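Side-chain contacts in mannonate dehydratase (Streptococcus suis, PDB 3BDK), which probably catalyses the dehydration of D-mannonate to 2-dehydro-3-deoxy-D-gluconate, with iron(II) or manganese as its metal cofactor: residues D135-H138 and S144-L147; R288-G293 and F297-H302; R334-Q339 and G346-A351; F25-K30 and V34-I39; H302-Q305 and D310-A313. One frame throughout, in Å; residues are numbered along the deposited sequence.

Contact 1. Residues D135-H138 and S144-L147; sequences DLHH and STSL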
# COMPACT_ATOMS: atom_id res chain seq x y z
N ASP A 135 12.08 -19.93 11.21
CA ASP A 135 13.02 -18.97 10.64
C ASP A 135 12.39 -17.59 10.51
O ASP A 135 11.37 -17.44 9.82
CB ASP A 135 13.51 -19.48 9.27
CG ASP A 135 14.66 -18.65 8.70
OD1 ASP A 135 15.05 -17.61 9.28
OD2 ASP A 135 15.17 -19.05 7.63
N LEU A 136 13.04 -16.61 11.12
CA LEU A 136 12.51 -15.26 11.30
C LEU A 136 13.14 -14.23 10.39
O LEU A 136 12.95 -13.02 10.58
CB LEU A 136 12.65 -14.82 12.76
CG LEU A 136 12.20 -15.77 13.88
CD1 LEU A 136 12.49 -15.13 15.21
CD2 LEU A 136 10.73 -16.13 13.79
N HIS A 137 13.87 -14.71 9.39
CA HIS A 137 14.39 -13.89 8.31
C HIS A 137 14.58 -14.80 7.10
O HIS A 137 15.70 -14.96 6.61
CB HIS A 137 15.76 -13.29 8.67
CG HIS A 137 15.77 -12.54 9.97
ND1 HIS A 137 15.07 -11.36 10.15
CD2 HIS A 137 16.38 -12.80 11.14
CE1 HIS A 137 15.25 -10.93 11.39
NE2 HIS A 137 16.04 -11.79 12.01
N HIS A 138 13.49 -15.43 6.65
CA HIS A 138 13.61 -16.33 5.50
C HIS A 138 13.56 -15.49 4.24
O HIS A 138 12.68 -14.62 4.13
CB HIS A 138 12.49 -17.37 5.49
CG HIS A 138 12.87 -18.65 4.80
ND1 HIS A 138 13.94 -19.42 5.20
CD2 HIS A 138 12.31 -19.29 3.75
CE1 HIS A 138 14.03 -20.47 4.41
NE2 HIS A 138 13.05 -20.43 3.53
N SER A 144 13.85 -9.22 -0.07
CA SER A 144 13.29 -8.96 1.29
C SER A 144 13.25 -10.25 2.09
O SER A 144 13.56 -11.31 1.54
CB SER A 144 11.89 -8.36 1.21
OG SER A 144 10.94 -9.31 0.78
N THR A 145 12.90 -10.18 3.38
CA THR A 145 12.83 -11.40 4.20
C THR A 145 11.54 -11.49 5.01
O THR A 145 10.92 -10.46 5.32
CB THR A 145 14.01 -11.52 5.20
OG1 THR A 145 13.86 -10.54 6.24
CG2 THR A 145 15.36 -11.35 4.51
N SER A 146 11.12 -12.71 5.35
CA SER A 146 9.85 -12.90 6.07
C SER A 146 9.84 -14.17 6.93
O SER A 146 10.71 -15.02 6.82
CB SER A 146 8.67 -12.92 5.09
OG SER A 146 8.64 -14.15 4.38
N LEU A 147 8.85 -14.27 7.81
CA LEU A 147 8.78 -15.41 8.72
C LEU A 147 8.34 -16.65 7.95
O LEU A 147 7.47 -16.59 7.09
CB LEU A 147 7.77 -15.14 9.84
CG LEU A 147 7.70 -13.77 10.50
CD1 LEU A 147 6.63 -13.81 11.57
CD2 LEU A 147 9.02 -13.43 11.13
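H138 and S146 meet as an antiparallel hydrogen-bonded pair, each giving its N-H to the other's carbonyl. The bond from H138 N to S146 O and the one from S146 N to H138 O are both 2.8 Å long, and they anchor a hairpin whose first strand turns a corner at L136 and H137. Beside this pair, T145 turns toward the corner, and its OG1 comes up at the edge of the H137 imidazole, 4.1 Å from H137 CB. The carboxylate of D135 braces the corner on its own side: OD1 takes the N-H of H137, an Asx turn, while OD2 receives H138 ND1 at 2.7 Å. H138 carries its ring there because CG stands opposite the backbone N (chi1 -153°). ND1 meets the oxygen nearly within the ring plane yet from above the carboxylate plane, so the imidazole's rotation is fixed. The apolar share is small, L136 CD2 lying 4.2 Å from L147 CD2. S146 OG is satisfied across the sheet by E299 O. Strand 145-150 therefore lies between strand 135-139 and strand 296-299 in the antiparallel sheet, with the loop at R334 hydrogen-bonded to T145 and L147 resting on H331.

Contact 2. Residues R288-G293 and F297-H302; sequences RNVTAG and FQETAH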
# COMPACT_ATOMS: atom_id res chain seq x y z
N ARG A 288 -3.43 -11.29 6.61
CA ARG A 288 -2.05 -11.56 6.23
C ARG A 288 -1.98 -12.65 5.17
O ARG A 288 -2.87 -13.50 5.07
CB ARG A 288 -1.23 -11.97 7.46
CG ARG A 288 -0.02 -12.83 7.14
CD ARG A 288 0.78 -13.15 8.39
NE ARG A 288 -0.06 -13.65 9.47
CZ ARG A 288 -0.11 -14.93 9.84
NH1 ARG A 288 0.63 -15.83 9.22
NH2 ARG A 288 -0.91 -15.30 10.84
N ASN A 289 -0.91 -12.63 4.38
CA ASN A 289 -0.79 -13.52 3.23
C ASN A 289 0.34 -14.53 3.41
O ASN A 289 1.43 -14.19 3.87
CB ASN A 289 -0.57 -12.72 1.95
CG ASN A 289 -1.03 -13.47 0.71
OD1 ASN A 289 -1.50 -14.60 0.80
ND2 ASN A 289 -0.90 -12.83 -0.45
N VAL A 290 0.07 -15.78 3.05
CA VAL A 290 1.08 -16.83 3.11
C VAL A 290 1.08 -17.67 1.83
O VAL A 290 0.10 -17.67 1.08
CB VAL A 290 0.86 -17.76 4.32
CG1 VAL A 290 0.83 -16.95 5.61
CG2 VAL A 290 -0.42 -18.57 4.15
N THR A 291 2.18 -18.37 1.59
CA THR A 291 2.20 -19.45 0.61
C THR A 291 2.50 -20.75 1.36
O THR A 291 3.18 -20.73 2.38
CB THR A 291 3.19 -19.19 -0.51
OG1 THR A 291 3.11 -20.23 -1.48
CG2 THR A 291 4.59 -19.09 0.03
N ALA A 292 1.96 -21.88 0.91
CA ALA A 292 1.91 -23.05 1.79
C ALA A 292 1.99 -24.35 1.02
O ALA A 292 1.66 -24.40 -0.15
CB ALA A 292 0.65 -23.02 2.65
N GLY A 293 2.46 -25.40 1.68
CA GLY A 293 2.43 -26.74 1.11
C GLY A 293 2.40 -27.82 2.18
O GLY A 293 2.18 -27.56 3.38
N PHE A 297 5.04 -23.46 5.34
CA PHE A 297 4.51 -22.21 4.82
C PHE A 297 5.43 -21.04 5.07
O PHE A 297 6.30 -21.09 5.95
CB PHE A 297 3.12 -21.91 5.42
CG PHE A 297 3.13 -21.67 6.90
CD1 PHE A 297 2.97 -22.72 7.78
CD2 PHE A 297 3.28 -20.40 7.41
CE1 PHE A 297 2.97 -22.51 9.16
CE2 PHE A 297 3.29 -20.18 8.80
CZ PHE A 297 3.14 -21.25 9.67
N GLN A 298 5.21 -19.98 4.29
CA GLN A 298 5.99 -18.77 4.39
C GLN A 298 5.12 -17.55 4.18
O GLN A 298 4.34 -17.49 3.21
CB GLN A 298 7.12 -18.76 3.37
CG GLN A 298 7.92 -17.45 3.46
CD GLN A 298 9.28 -17.48 2.82
OE1 GLN A 298 9.97 -16.48 2.87
NE2 GLN A 298 9.67 -18.59 2.23
N GLU A 299 5.26 -16.59 5.09
CA GLU A 299 4.56 -15.32 4.99
C GLU A 299 5.09 -14.52 3.80
O GLU A 299 6.30 -14.53 3.53
CB GLU A 299 4.72 -14.53 6.28
CG GLU A 299 4.06 -15.22 7.46
CD GLU A 299 4.11 -14.44 8.78
OE1 GLU A 299 4.16 -13.18 8.76
OE2 GLU A 299 4.08 -15.12 9.83
N THR A 300 4.19 -13.84 3.10
CA THR A 300 4.55 -13.09 1.91
C THR A 300 4.07 -11.65 2.01
O THR A 300 3.58 -11.22 3.04
CB THR A 300 3.96 -13.72 0.61
OG1 THR A 300 2.53 -13.65 0.64
CG2 THR A 300 4.40 -15.16 0.44
N ALA A 301 4.23 -10.92 0.92
CA ALA A 301 3.65 -9.59 0.76
C ALA A 301 2.14 -9.76 0.74
O ALA A 301 1.65 -10.82 0.40
CB ALA A 301 4.12 -8.98 -0.55
N HIS A 302 1.41 -8.71 1.09
CA HIS A 302 -0.03 -8.85 1.20
C HIS A 302 -0.67 -9.10 -0.16
O HIS A 302 -1.62 -9.82 -0.26
CB HIS A 302 -0.64 -7.66 1.93
CG HIS A 302 -0.15 -7.52 3.34
ND1 HIS A 302 1.01 -6.84 3.67
CD2 HIS A 302 -0.65 -7.98 4.51
CE1 HIS A 302 1.19 -6.89 4.97
NE2 HIS A 302 0.20 -7.57 5.51
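R288 and E299 meet obliquely across a beta hairpin, in which strand segments 290-293 and 297-299 run antiparallel, their directions 175° apart. The guanidinium and carboxylate planes are inclined by 43°, and E299 OE2 sits 3.6 Å from R288 NH1, well out of the guanidinium plane, a salt bridge of charge alone. The aliphatic part of R288 is closer still, CD lying 3.4 Å from E299 OE1. R133 forms a second salt bridge with OE2, so the carboxylate probably offsets two arginine charges; the R288 side chain lies about 5 Å from the manganese ion. V290 and E299 lean over the same face of the hairpin as A292 and F297, whose CB atoms are 3.9 Å apart. T291 points to the other face with Q298; its CG2 also meets T300 CG2, the side chains crossing at about a right angle, while OG1 is held by D308. T291 and Q298 exchange two backbone bonds, and T300 N donates to N289 O. N289 reaches past T300, its CG swung opposite the backbone N (chi1 -155°). Its ND2 makes a weak bond to L303 O and, across this contact, two more weak ones, to H302 O at 3.1 Å and to A301 O at 3.4 Å.

Contact 3. Residues R334-Q339 and G346-A351; sequences RIWGDQ and GLYDRA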
# COMPACT_ATOMS: atom_id res chain seq x y z
N ARG A 334 10.38 -7.89 6.36
CA ARG A 334 11.45 -6.97 6.72
C ARG A 334 12.05 -6.31 5.48
O ARG A 334 12.87 -6.91 4.78
CB ARG A 334 12.55 -7.69 7.50
CG ARG A 334 13.57 -6.77 8.14
CD ARG A 334 14.66 -7.56 8.85
NE ARG A 334 14.14 -8.25 10.03
CZ ARG A 334 13.61 -7.64 11.09
NH1 ARG A 334 13.53 -6.31 11.11
NH2 ARG A 334 13.17 -8.34 12.12
N ILE A 335 11.64 -5.08 5.21
CA ILE A 335 12.19 -4.31 4.09
C ILE A 335 12.72 -2.93 4.50
O ILE A 335 12.33 -2.38 5.52
CB ILE A 335 11.23 -4.20 2.86
CG1 ILE A 335 10.34 -2.95 2.92
CG2 ILE A 335 10.44 -5.49 2.62
CD1 ILE A 335 9.15 -3.05 3.76
N TRP A 336 13.64 -2.41 3.67
CA TRP A 336 14.17 -1.06 3.78
C TRP A 336 14.97 -0.81 5.06
O TRP A 336 14.86 0.26 5.64
CB TRP A 336 13.07 0.01 3.65
CG TRP A 336 12.16 -0.13 2.50
CD1 TRP A 336 12.40 -0.76 1.32
CD2 TRP A 336 10.84 0.45 2.39
NE1 TRP A 336 11.31 -0.65 0.49
CE2 TRP A 336 10.34 0.09 1.12
CE3 TRP A 336 10.04 1.21 3.25
CZ2 TRP A 336 9.07 0.46 0.69
CZ3 TRP A 336 8.79 1.58 2.83
CH2 TRP A 336 8.31 1.21 1.56
N GLY A 337 15.75 -1.81 5.47
CA GLY A 337 16.64 -1.69 6.62
C GLY A 337 15.95 -1.55 7.97
O GLY A 337 16.58 -1.14 8.95
N ASP A 338 14.66 -1.90 8.02
CA ASP A 338 13.88 -1.92 9.27
C ASP A 338 14.54 -2.80 10.34
O ASP A 338 14.79 -3.99 10.10
CB ASP A 338 12.45 -2.39 9.00
CG ASP A 338 11.45 -1.69 9.88
OD1 ASP A 338 11.81 -1.41 11.05
OD2 ASP A 338 10.32 -1.41 9.41
N GLN A 339 14.82 -2.19 11.50
CA GLN A 339 15.64 -2.82 12.57
C GLN A 339 14.79 -3.48 13.65
O GLN A 339 15.26 -4.41 14.34
CB GLN A 339 16.61 -1.82 13.19
CG GLN A 339 17.91 -1.64 12.40
CD GLN A 339 18.51 -0.24 12.56
OE1 GLN A 339 18.72 0.24 13.68
NE2 GLN A 339 18.79 0.43 11.43
N GLY A 346 7.67 -4.62 12.16
CA GLY A 346 8.13 -3.35 11.61
C GLY A 346 7.00 -2.58 10.94
O GLY A 346 5.93 -3.14 10.64
N LEU A 347 7.23 -1.29 10.68
CA LEU A 347 6.17 -0.40 10.22
C LEU A 347 5.90 -0.48 8.73
O LEU A 347 4.76 -0.34 8.29
CB LEU A 347 6.49 1.04 10.64
CG LEU A 347 5.77 2.22 9.96
CD1 LEU A 347 4.36 2.38 10.46
CD2 LEU A 347 6.56 3.47 10.21
N TYR A 348 6.95 -0.73 7.95
CA TYR A 348 6.92 -0.53 6.50
C TYR A 348 5.99 -1.45 5.73
O TYR A 348 4.95 -1.00 5.23
CB TYR A 348 8.32 -0.58 5.92
CG TYR A 348 9.29 0.37 6.60
CD1 TYR A 348 8.88 1.64 6.99
CD2 TYR A 348 10.60 0.00 6.82
CE1 TYR A 348 9.76 2.53 7.59
CE2 TYR A 348 11.50 0.88 7.43
CZ TYR A 348 11.06 2.15 7.81
OH TYR A 348 11.93 3.02 8.41
N ASP A 349 6.34 -2.72 5.65
CA ASP A 349 5.48 -3.67 4.92
C ASP A 349 4.07 -3.76 5.51
O ASP A 349 3.09 -3.94 4.80
CB ASP A 349 6.11 -5.06 4.82
CG ASP A 349 5.55 -5.85 3.65
OD1 ASP A 349 5.33 -5.24 2.58
OD2 ASP A 349 5.33 -7.08 3.80
N ARG A 350 3.97 -3.58 6.82
CA ARG A 350 2.68 -3.53 7.47
C ARG A 350 1.87 -2.39 6.84
O ARG A 350 0.75 -2.59 6.36
CB ARG A 350 2.88 -3.34 8.96
CG ARG A 350 2.09 -4.30 9.81
CD ARG A 350 2.91 -4.89 10.97
NE ARG A 350 3.60 -3.91 11.83
CZ ARG A 350 3.00 -3.12 12.72
NH1 ARG A 350 1.69 -3.13 12.87
NH2 ARG A 350 3.73 -2.29 13.46
N ALA A 351 2.46 -1.20 6.76
CA ALA A 351 1.76 -0.06 6.11
C ALA A 351 1.47 -0.30 4.62
O ALA A 351 0.32 -0.09 4.18
CB ALA A 351 2.50 1.22 6.32
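Y348 lies between D338 and W336, which approach opposite faces of its phenol ring. From one side comes D338, whose OD2 stands over the ring 3.0 Å from Y348 CD2, the carboxylate plane tilted 47° to it. From the other comes the six-membered ring of W336, CE3 lying 3.5 Å from Y348 CG. The two aromatic planes meet obliquely, at 42°. I335 closes the base of the wedge: its O is at the tyrosine edge, and its CD1 presses on Y348 CB at 3.4 Å. I335, W336 and D338 belong to a type I' turn running from I335 to D338, set against the start of helix 348-368. D338 OD2 also takes a weak bond from L347 N at 3.3 Å, while OD1 is held by T340. The region lies at the subunit interface, where Y348 meets Y348 of the second subunit and W336 NE1 binds E38 O of that subunit. An anionic oxygen over an aromatic face is electrostatically unfavourable in itself. The L347 N-H and the nearby N-terminal end of the helix may offset this cost and stabilise the charged form of D338.

Contact 4. Residues F25-K30 and V34-I39; sequences FRWYGK and VTLEEI. With DNO (D-mannose), chain C.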
# COMPACT_ATOMS: atom_id res chain seq x y z
N PHE A 25 -4.30 -1.22 13.30
CA PHE A 25 -2.85 -1.41 13.30
C PHE A 25 -2.37 -1.65 14.72
O PHE A 25 -2.69 -0.89 15.63
CB PHE A 25 -2.20 -0.14 12.73
CG PHE A 25 -0.92 -0.37 12.00
CD1 PHE A 25 0.29 -0.09 12.61
CD2 PHE A 25 -0.91 -0.80 10.68
CE1 PHE A 25 1.49 -0.27 11.92
CE2 PHE A 25 0.29 -0.98 9.98
CZ PHE A 25 1.48 -0.72 10.60
N ARG A 26 -1.57 -2.69 14.93
CA ARG A 26 -1.17 -3.04 16.28
C ARG A 26 -0.08 -2.11 16.78
O ARG A 26 0.88 -1.84 16.05
CB ARG A 26 -0.71 -4.49 16.37
CG ARG A 26 -0.60 -5.02 17.78
CD ARG A 26 -0.48 -6.51 17.77
NE ARG A 26 -0.16 -7.07 19.08
CZ ARG A 26 -0.21 -8.37 19.35
NH1 ARG A 26 -0.56 -9.21 18.38
NH2 ARG A 26 0.08 -8.83 20.56
N TRP A 27 -0.23 -1.64 18.01
CA TRP A 27 0.80 -0.83 18.66
C TRP A 27 1.15 -1.43 20.03
O TRP A 27 0.27 -1.67 20.86
CB TRP A 27 0.35 0.64 18.77
CG TRP A 27 1.40 1.57 19.34
CD1 TRP A 27 2.60 1.92 18.77
CD2 TRP A 27 1.35 2.25 20.60
NE1 TRP A 27 3.29 2.78 19.59
CE2 TRP A 27 2.55 3.00 20.72
CE3 TRP A 27 0.40 2.31 21.64
CZ2 TRP A 27 2.83 3.79 21.83
CZ3 TRP A 27 0.68 3.09 22.75
CH2 TRP A 27 1.89 3.82 22.84
N TYR A 28 2.43 -1.67 20.26
CA TYR A 28 2.90 -2.36 21.46
C TYR A 28 3.15 -1.47 22.70
O TYR A 28 3.94 -1.83 23.58
CB TYR A 28 4.14 -3.22 21.14
CG TYR A 28 3.76 -4.53 20.50
CD1 TYR A 28 3.39 -4.59 19.15
CD2 TYR A 28 3.73 -5.71 21.24
CE1 TYR A 28 3.02 -5.80 18.55
CE2 TYR A 28 3.36 -6.92 20.66
CZ TYR A 28 3.00 -6.96 19.31
OH TYR A 28 2.63 -8.16 18.74
N GLY A 29 2.46 -0.34 22.77
CA GLY A 29 2.61 0.57 23.90
C GLY A 29 3.79 1.51 23.79
O GLY A 29 4.57 1.46 22.82
N LYS A 30 3.92 2.39 24.78
CA LYS A 30 5.01 3.37 24.89
C LYS A 30 6.35 2.80 24.41
O LYS A 30 7.17 3.53 23.83
CB LYS A 30 5.12 3.86 26.35
CG LYS A 30 5.67 5.28 26.56
CD LYS A 30 5.88 5.57 28.06
CE LYS A 30 5.81 7.08 28.40
NZ LYS A 30 6.00 7.39 29.86
N VAL A 34 7.79 1.65 16.89
CA VAL A 34 6.83 2.26 16.00
C VAL A 34 6.01 3.19 16.87
O VAL A 34 5.59 2.80 17.96
CB VAL A 34 5.90 1.20 15.35
CG1 VAL A 34 4.83 1.84 14.49
CG2 VAL A 34 6.72 0.23 14.52
N THR A 35 5.81 4.41 16.39
CA THR A 35 5.05 5.45 17.11
C THR A 35 3.70 5.72 16.46
O THR A 35 3.46 5.41 15.29
CB THR A 35 5.80 6.82 17.17
OG1 THR A 35 5.20 7.73 16.22
CG2 THR A 35 7.30 6.67 16.89
N LEU A 36 2.83 6.34 17.23
CA LEU A 36 1.48 6.67 16.78
C LEU A 36 1.50 7.82 15.75
O LEU A 36 0.60 7.92 14.90
CB LEU A 36 0.61 7.01 17.99
CG LEU A 36 1.03 6.21 19.24
CD1 LEU A 36 2.11 6.94 20.07
CD2 LEU A 36 -0.17 5.88 20.10
N GLU A 37 2.53 8.66 15.84
CA GLU A 37 2.79 9.70 14.83
C GLU A 37 2.85 8.97 13.49
O GLU A 37 2.08 9.26 12.57
N GLU A 38 3.74 7.99 13.45
CA GLU A 38 3.97 7.14 12.28
C GLU A 38 2.72 6.37 11.88
O GLU A 38 2.42 6.27 10.69
CB GLU A 38 5.12 6.18 12.56
CG GLU A 38 6.41 6.89 12.91
CD GLU A 38 7.55 5.93 13.22
OE1 GLU A 38 7.33 4.70 13.29
OE2 GLU A 38 8.68 6.42 13.40
N ILE A 39 1.99 5.86 12.87
CA ILE A 39 0.79 5.05 12.59
C ILE A 39 -0.36 5.90 12.09
O ILE A 39 -1.07 5.48 11.18
CB ILE A 39 0.38 4.17 13.82
CG1 ILE A 39 1.45 3.11 14.09
CG2 ILE A 39 -0.98 3.50 13.58
CD1 ILE A 39 1.23 2.27 15.35
C1 DNO C . 1.43 -14.29 16.01
C2 DNO C . 1.09 -12.79 16.12
C3 DNO C . 1.67 -12.08 17.38
C4 DNO C . 1.38 -12.60 18.83
C5 DNO C . -0.04 -13.15 19.17
C6 DNO C . -0.32 -12.94 20.67
O1 DNO C . 1.20 -14.90 14.97
O2 DNO C . -0.33 -12.59 16.01
O3 DNO C . 1.27 -10.71 17.35
O4 DNO C . 2.40 -13.54 19.21
O5 DNO C . -1.09 -12.54 18.43
O6 DNO C . -0.02 -14.14 21.38
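W27 and I39 form the apolar centre with F25 and L36, where a loop is pressed against the short helix 36-40. W27 has the largest share of the buried surface. L36 lays its CD2 squarely over the six-membered ring of W27, 3.7 Å from the centroid and only 3° off the normal, a clear CH-pi contact, while its CD1 touches CZ2 nearer the rim. I39 approaches W27 at about a right angle, its CD1 reaching W27 CD1 at 3.7 Å. The same isoleucine crosses F25 obliquely, CG1 lying 3.7 Å from F25 CD1, so one branched side chain is shared by two aromatic rings. W27 reaches the helix with CG turned opposite the backbone N (chi1 -176°), which also directs the pyrrole edge at the turn before the helix. There NE1 donates to V34 O at 2.8 Å, the oxygen lying in the ring plane, so this bond fixes the rotation of the indole. Farther out, T35 is the N-cap: its OG1 accepts from E38 N at 3.1 Å, and E38 OE1 returns a weak bond from T35 N, completing a capping box. Beyond the loop's other side, R26 and Y28 belong to the ligand pocket. The sugar's O3 donates to Y28 OH at 3.2 Å, and R26 NH1 makes a weak bond to O5. Apolar packing on one side of the loop and sugar-binding groups on the other are consistent with the apolar anchorage, pinned by one indole N-H, helping to position R26 and Y28.

Contact 5. Residues H302-Q305 and D310-A313; sequences HLSQ and DMNA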
# COMPACT_ATOMS: atom_id res chain seq x y z
N HIS A 302 1.41 -8.71 1.09
CA HIS A 302 -0.03 -8.85 1.20
C HIS A 302 -0.67 -9.10 -0.16
O HIS A 302 -1.62 -9.82 -0.26
CB HIS A 302 -0.64 -7.66 1.93
CG HIS A 302 -0.15 -7.52 3.34
ND1 HIS A 302 1.01 -6.84 3.67
CD2 HIS A 302 -0.65 -7.98 4.51
CE1 HIS A 302 1.19 -6.89 4.97
NE2 HIS A 302 0.20 -7.57 5.51
N LEU A 303 -0.14 -8.47 -1.19
CA LEU A 303 -0.51 -8.70 -2.57
C LEU A 303 -0.79 -10.19 -2.84
O LEU A 303 0.04 -11.04 -2.51
CB LEU A 303 0.63 -8.20 -3.48
CG LEU A 303 0.38 -8.20 -4.98
CD1 LEU A 303 -0.78 -7.25 -5.35
CD2 LEU A 303 1.64 -7.86 -5.76
N SER A 304 -1.94 -10.47 -3.44
CA SER A 304 -2.41 -11.84 -3.67
C SER A 304 -1.40 -12.74 -4.39
O SER A 304 -0.98 -13.76 -3.84
CB SER A 304 -3.74 -11.83 -4.43
OG SER A 304 -4.71 -11.11 -3.71
N GLN A 305 -1.04 -12.35 -5.61
CA GLN A 305 -0.09 -13.08 -6.43
C GLN A 305 1.27 -13.36 -5.74
O GLN A 305 2.08 -14.12 -6.26
CB GLN A 305 0.14 -12.33 -7.76
CG GLN A 305 -0.43 -13.00 -9.04
CD GLN A 305 0.58 -12.92 -10.24
OE1 GLN A 305 1.10 -11.84 -10.59
NE2 GLN A 305 0.85 -14.08 -10.87
N ASP A 310 -6.38 -15.23 -2.21
CA ASP A 310 -6.98 -14.20 -3.04
C ASP A 310 -7.63 -13.18 -2.12
O ASP A 310 -8.82 -13.29 -1.78
CB ASP A 310 -7.99 -14.79 -4.00
CG ASP A 310 -8.48 -13.80 -5.03
OD1 ASP A 310 -9.06 -14.27 -6.04
OD2 ASP A 310 -8.31 -12.56 -4.85
N MET A 311 -6.82 -12.20 -1.72
CA MET A 311 -7.21 -11.11 -0.83
C MET A 311 -8.36 -10.31 -1.36
O MET A 311 -9.10 -9.70 -0.57
CB MET A 311 -6.04 -10.17 -0.58
CG MET A 311 -4.99 -10.76 0.33
SD MET A 311 -5.61 -11.50 1.88
CE MET A 311 -4.06 -11.60 2.78
N ASN A 312 -8.53 -10.32 -2.68
CA ASN A 312 -9.58 -9.52 -3.28
C ASN A 312 -10.92 -10.16 -2.98
O ASN A 312 -11.82 -9.51 -2.45
CB ASN A 312 -9.38 -9.32 -4.78
CG ASN A 312 -10.53 -8.56 -5.42
OD1 ASN A 312 -11.25 -9.11 -6.25
ND2 ASN A 312 -10.70 -7.30 -5.03
N ALA A 313 -11.03 -11.46 -3.29
CA ALA A 313 -12.19 -12.26 -2.92
C ALA A 313 -12.54 -12.03 -1.46
O ALA A 313 -13.70 -11.76 -1.13
CB ALA A 313 -11.91 -13.70 -3.18
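S304 sets its hydroxyl against the backbone of M311, the first residue of helix 311-320. Its OG accepts the M311 N-H at 3.1 Å and lies over the start of the methionine side chain, 3.5 Å from M311 CB. The reach depends on the first torsion of the serine, which places OG opposite its own carbonyl carbon and beside its backbone N (chi1 -59°). The bond is bent, 135° at the hydrogen, and OG has two more hydrogen-bond partners, Y356 OH and E362 of the second subunit. The M311 side chain runs on past the loop, its CG 3.5 Å from H302 O, after which the chain bends at CB-CG (chi2 -49°) and carries the thioether toward T287 and N289, with L360 of helix 348-368 alongside. D310 occupies the N-cap position and accepts from the second and third amides after it. Its OD2 takes weak bonds from N312 N at 3.1 Å and from A313 N at 3.3 Å. That oxygen stands 4.0 Å from S304 OG, so the amides at the helix start are divided between an aspartate within the helix's own chain end and a serine of the 3-10 turn that precedes the helix. A carboxylate here would be expected to interact favourably with the helix dipole. This is an N-cap by D310, with S304 OG accepting the first helical amide, at the start of helix 311-320 in this xylose isomerase-like TIM barrel.

From the N terminus, contact 4 comes first, folding the pocket loop back on helix 36-40 at one side of the barrel. Contact 1 then closes a hairpin later in the chain, and contact 2 closes a second; strands 145-150 and 296-299 are neighbours, so the two hairpins form one antiparallel sheet. Contact 5 begins at H302, where contact 2 ends, and continues into helix 311-320, making these two consecutive links in a chain. Contact 3 closes last, joining the loop after strand 327-328 to helix 348-368. None nests within or crosses another. Contact 3 nevertheless touches all the others in space, while contacts 2, 3, 4 and 5 all reach the second subunit.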